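Local coordinates for protein TetR-family transcriptional regulator (Pectobacterium atrosepticum, PDB 2HYT) that probably binds cis-regulatory DNA through a helix-turn-helix motif and controls transcription, as other regulators of the TetR family do, at residues 83-88 with 140-145. Numbering follows the deposited sequence. Where two conformers were deposited one is given.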
ATOM      1  N   GLU A  83      -2.394  26.437  13.963  1.00 34.19           N
ATOM      2  CA  GLU A  83      -1.703  27.572  14.557  1.00 38.63           C
ATOM      3  C   GLU A  83      -0.187  27.412  14.443  1.00 38.10           C
ATOM      4  O   GLU A  83       0.519  28.376  14.134  1.00 42.46           O
ATOM      5  CB  GLU A  83      -2.088  27.675  16.031  1.00 39.39           C
ATOM      6  N   ASP A  84       0.305  26.187  14.674  1.00 32.62           N
ATOM      7  CA  ASP A  84       1.719  25.857  14.444  1.00 28.62           C
ATOM      8  C   ASP A  84       1.759  24.822  13.314  1.00 25.00           C
ATOM      9  O   ASP A  84       1.083  23.833  13.410  1.00 22.53           O
ATOM     10  CB  ASP A  84       2.341  25.249  15.690  1.00 27.24           C
ATOM     11  CG  ASP A  84       3.780  24.890  15.479  1.00 30.46           C
ATOM     12  OD1 ASP A  84       4.613  25.801  15.430  1.00 32.92           O
ATOM     13  OD2 ASP A  84       4.086  23.714  15.279  1.00 29.97           O
ATOM     14  N   ASP A  85       2.531  25.054  12.266  1.00 21.52           N
ATOM     15  CA  ASP A  85       2.416  24.198  11.102  1.00 23.47           C
ATOM     16  C   ASP A  85       2.991  22.794  11.326  1.00 21.08           C
ATOM     17  O   ASP A  85       2.463  21.811  10.771  1.00 21.96           O
ATOM     18  CB  ASP A  85       2.986  24.871   9.883  1.00 25.95           C
ATOM     19  CG  ASP A  85       2.216  26.169   9.533  1.00 31.74           C
ATOM     20  OD1 ASP A  85       1.006  26.237   9.847  1.00 41.84           O
ATOM     21  OD2 ASP A  85       2.829  27.104   9.022  1.00 33.45           O
ATOM     22  N   TRP A  86       4.030  22.697  12.140  1.00 19.51           N
ATOM     23  CA  TRP A  86       4.554  21.361  12.472  1.00 18.62           C
ATOM     24  C   TRP A  86       3.518  20.564  13.259  1.00 18.42           C
ATOM     25  O   TRP A  86       3.256  19.384  12.954  1.00 19.22           O
ATOM     26  CB  TRP A  86       5.842  21.446  13.276  1.00 20.71           C
ATOM     27  CG  TRP A  86       6.336  20.104  13.692  1.00 21.42           C
ATOM     28  CD1 TRP A  86       6.446  19.646  14.972  1.00 25.02           C
ATOM     29  CD2 TRP A  86       6.777  19.028  12.842  1.00 22.36           C
ATOM     30  NE1 TRP A  86       6.919  18.355  14.973  1.00 23.73           N
ATOM     31  CE2 TRP A  86       7.138  17.953  13.684  1.00 22.03           C
ATOM     32  CE3 TRP A  86       6.925  18.876  11.477  1.00 22.21           C
ATOM     33  CZ2 TRP A  86       7.622  16.729  13.181  1.00 23.26           C
ATOM     34  CZ3 TRP A  86       7.395  17.668  10.983  1.00 24.37           C
ATOM     35  CH2 TRP A  86       7.768  16.624  11.843  1.00 24.03           C
ATOM     36  N   GLU A  87       2.888  21.196  14.240  1.00 17.05           N
ATOM     37  CA  GLU A  87       1.868  20.502  15.036  0.50 20.47           C
ATOM     38  C   GLU A  87       0.657  20.175  14.170  1.00 19.17           C
ATOM     39  O   GLU A  87       0.039  19.138  14.339  1.00 19.76           O
ATOM     40  CB  GLU A  87       1.476  21.322  16.267  0.50 21.66           C
ATOM     41  CG  GLU A  87       2.623  21.562  17.237  0.50 27.54           C
ATOM     42  CD  GLU A  87       3.181  20.288  17.852  0.50 31.48           C
ATOM     43  OE1 GLU A  87       2.426  19.312  18.021  0.50 40.61           O
ATOM     44  OE2 GLU A  87       4.379  20.276  18.171  0.50 36.33           O
ATOM     45  N   GLY A  88       0.342  21.037  13.206  1.00 18.54           N
ATOM     46  CA  GLY A  88      -0.736  20.755  12.293  1.00 19.86           C
ATOM     47  C   GLY A  88      -0.441  19.521  11.427  1.00 19.66           C
ATOM     48  O   GLY A  88      -1.330  18.725  11.093  1.00 17.63           O
ATOM     49  N   ILE A 140       9.371  22.476   4.442  1.00 15.37           N
ATOM     50  CA  ILE A 140      10.786  22.602   4.052  1.00 17.67           C
ATOM     51  C   ILE A 140      11.153  24.067   3.777  1.00 17.92           C
ATOM     52  O   ILE A 140      12.182  24.580   4.251  1.00 17.39           O
ATOM     53  CB  ILE A 140      11.131  21.685   2.866  1.00 16.77           C
ATOM     54  CG1 ILE A 140      11.085  20.237   3.319  1.00 16.82           C
ATOM     55  CG2 ILE A 140      12.571  22.048   2.367  1.00 18.78           C
ATOM     56  CD1 ILE A 140      10.994  19.214   2.156  1.00 19.26           C
ATOM     57  N   ARG A 141      10.295  24.769   3.040  1.00 15.92           N
ATOM     58  CA  ARG A 141      10.521  26.176   2.773  1.00 15.94           C
ATOM     59  C   ARG A 141      10.607  27.000   4.068  1.00 14.66           C
ATOM     60  O   ARG A 141      11.437  27.892   4.158  1.00 17.44           O
ATOM     61  CB  ARG A 141       9.409  26.722   1.871  1.00 16.29           C
ATOM     62  CG  ARG A 141       9.512  26.281   0.417  1.00 17.76           C
ATOM     63  CD  ARG A 141       8.390  26.850  -0.363  1.00 20.79           C
ATOM     64  NE  ARG A 141       8.420  26.401  -1.749  1.00 18.82           N
ATOM     65  CZ  ARG A 141       8.933  27.101  -2.744  1.00 20.74           C
ATOM     66  NH1 ARG A 141       9.482  28.280  -2.520  1.00 19.52           N
ATOM     67  NH2 ARG A 141       8.918  26.608  -3.967  1.00 24.90           N
ATOM     68  N   GLN A 142       9.784  26.678   5.059  1.00 16.33           N
ATOM     69  CA  GLN A 142       9.802  27.339   6.365  1.00 15.86           C
ATOM     70  C   GLN A 142      11.050  27.046   7.205  1.00 21.03           C
ATOM     71  O   GLN A 142      11.312  27.756   8.221  1.00 20.65           O
ATOM     72  CB  GLN A 142       8.573  26.928   7.179  1.00 15.86           C
ATOM     73  CG  GLN A 142       7.253  27.447   6.711  1.00 16.82           C
ATOM     74  CD  GLN A 142       6.183  27.411   7.781  1.00 17.52           C
ATOM     75  OE1 GLN A 142       6.391  27.945   8.891  1.00 23.97           O
ATOM     76  NE2 GLN A 142       5.008  26.877   7.444  1.00 16.97           N
ATOM     77  N   GLY A 143      11.841  26.059   6.794  1.00 18.96           N
ATOM     78  CA  GLY A 143      13.001  25.627   7.568  1.00 19.37           C
ATOM     79  C   GLY A 143      12.631  24.771   8.755  1.00 20.15           C
ATOM     80  O   GLY A 143      13.481  24.541   9.642  1.00 21.57           O
ATOM     81  N   VAL A 144      11.401  24.278   8.781  1.00 18.63           N
ATOM     82  CA  VAL A 144      10.945  23.395   9.862  1.00 18.52           C
ATOM     83  C   VAL A 144      11.393  21.953   9.623  1.00 19.93           C
ATOM     84  O   VAL A 144      11.903  21.295  10.550  1.00 20.16           O
ATOM     85  CB  VAL A 144       9.391  23.468  10.047  1.00 17.21           C
ATOM     86  CG1 VAL A 144       8.868  22.441  11.063  1.00 21.75           C
ATOM     87  CG2 VAL A 144       8.966  24.924  10.444  1.00 19.49           C
ATOM     88  N   VAL A 145      11.182  21.477   8.394  1.00 17.73           N
ATOM     89  CA  VAL A 145      11.545  20.125   7.952  1.00 18.89           C
ATOM     90  C   VAL A 145      12.837  20.190   7.146  1.00 19.17           C
ATOM     91  O   VAL A 145      13.043  21.077   6.306  1.00 20.37           O
ATOM     92  CB  VAL A 145      10.394  19.452   7.186  1.00 20.98           C
ATOM     93  CG1 VAL A 145      10.849  18.151   6.359  1.00 19.36           C
ATOM     94  CG2 VAL A 145       9.267  19.116   8.154  1.00 18.86           C
TER
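Trp-86 and Val-144 bring the two backbones nearest each other, with 7.2 Å between their CA atoms, where the first turn of helix 85-98 meets the Schellman motif that closes helix 122-141. This is one end of the all-helical C-terminal domain of a TetR-family regulator. Gly-143 makes the turn with a positive phi of 77°, and the chain beyond it sets Val-144 and Val-145 against the tryptophan. Val-144 CG1 packs on Trp-86 CB at 3.9 Å, while CG2 of Val-145 reaches the six-membered ring at CZ3, 3.7 Å away. The Trp-86 side chain has CG anti to its own backbone N (chi1 176°), which swings the indole across the two valines, at a slant to Val-144 and at about a right angle to Val-145; Leu-193 and Arg-197 of the C-terminal tail also touch it, and Phe-89 meets the ring. Asp-84 is the N-cap of helix 85-98: its OD2 accepts from Glu-87 N at 3.0 Å and also forms a salt bridge with Arg-197, so one carboxylate oxygen ties the helix start to the tail. On the more exposed side, an extended Gln-142 reaches over to Asp-85, its amide standing almost perpendicular to the carboxylate. Gln-142 NE2 has a second acceptor, Asn-138 OD1, one turn back; the bond from Gln-142 NE2 to Asp-85 OD2 is short and nearly straight, 2.7 Å, and arrives on the anti side of that oxygen, 21° out of the carboxylate plane.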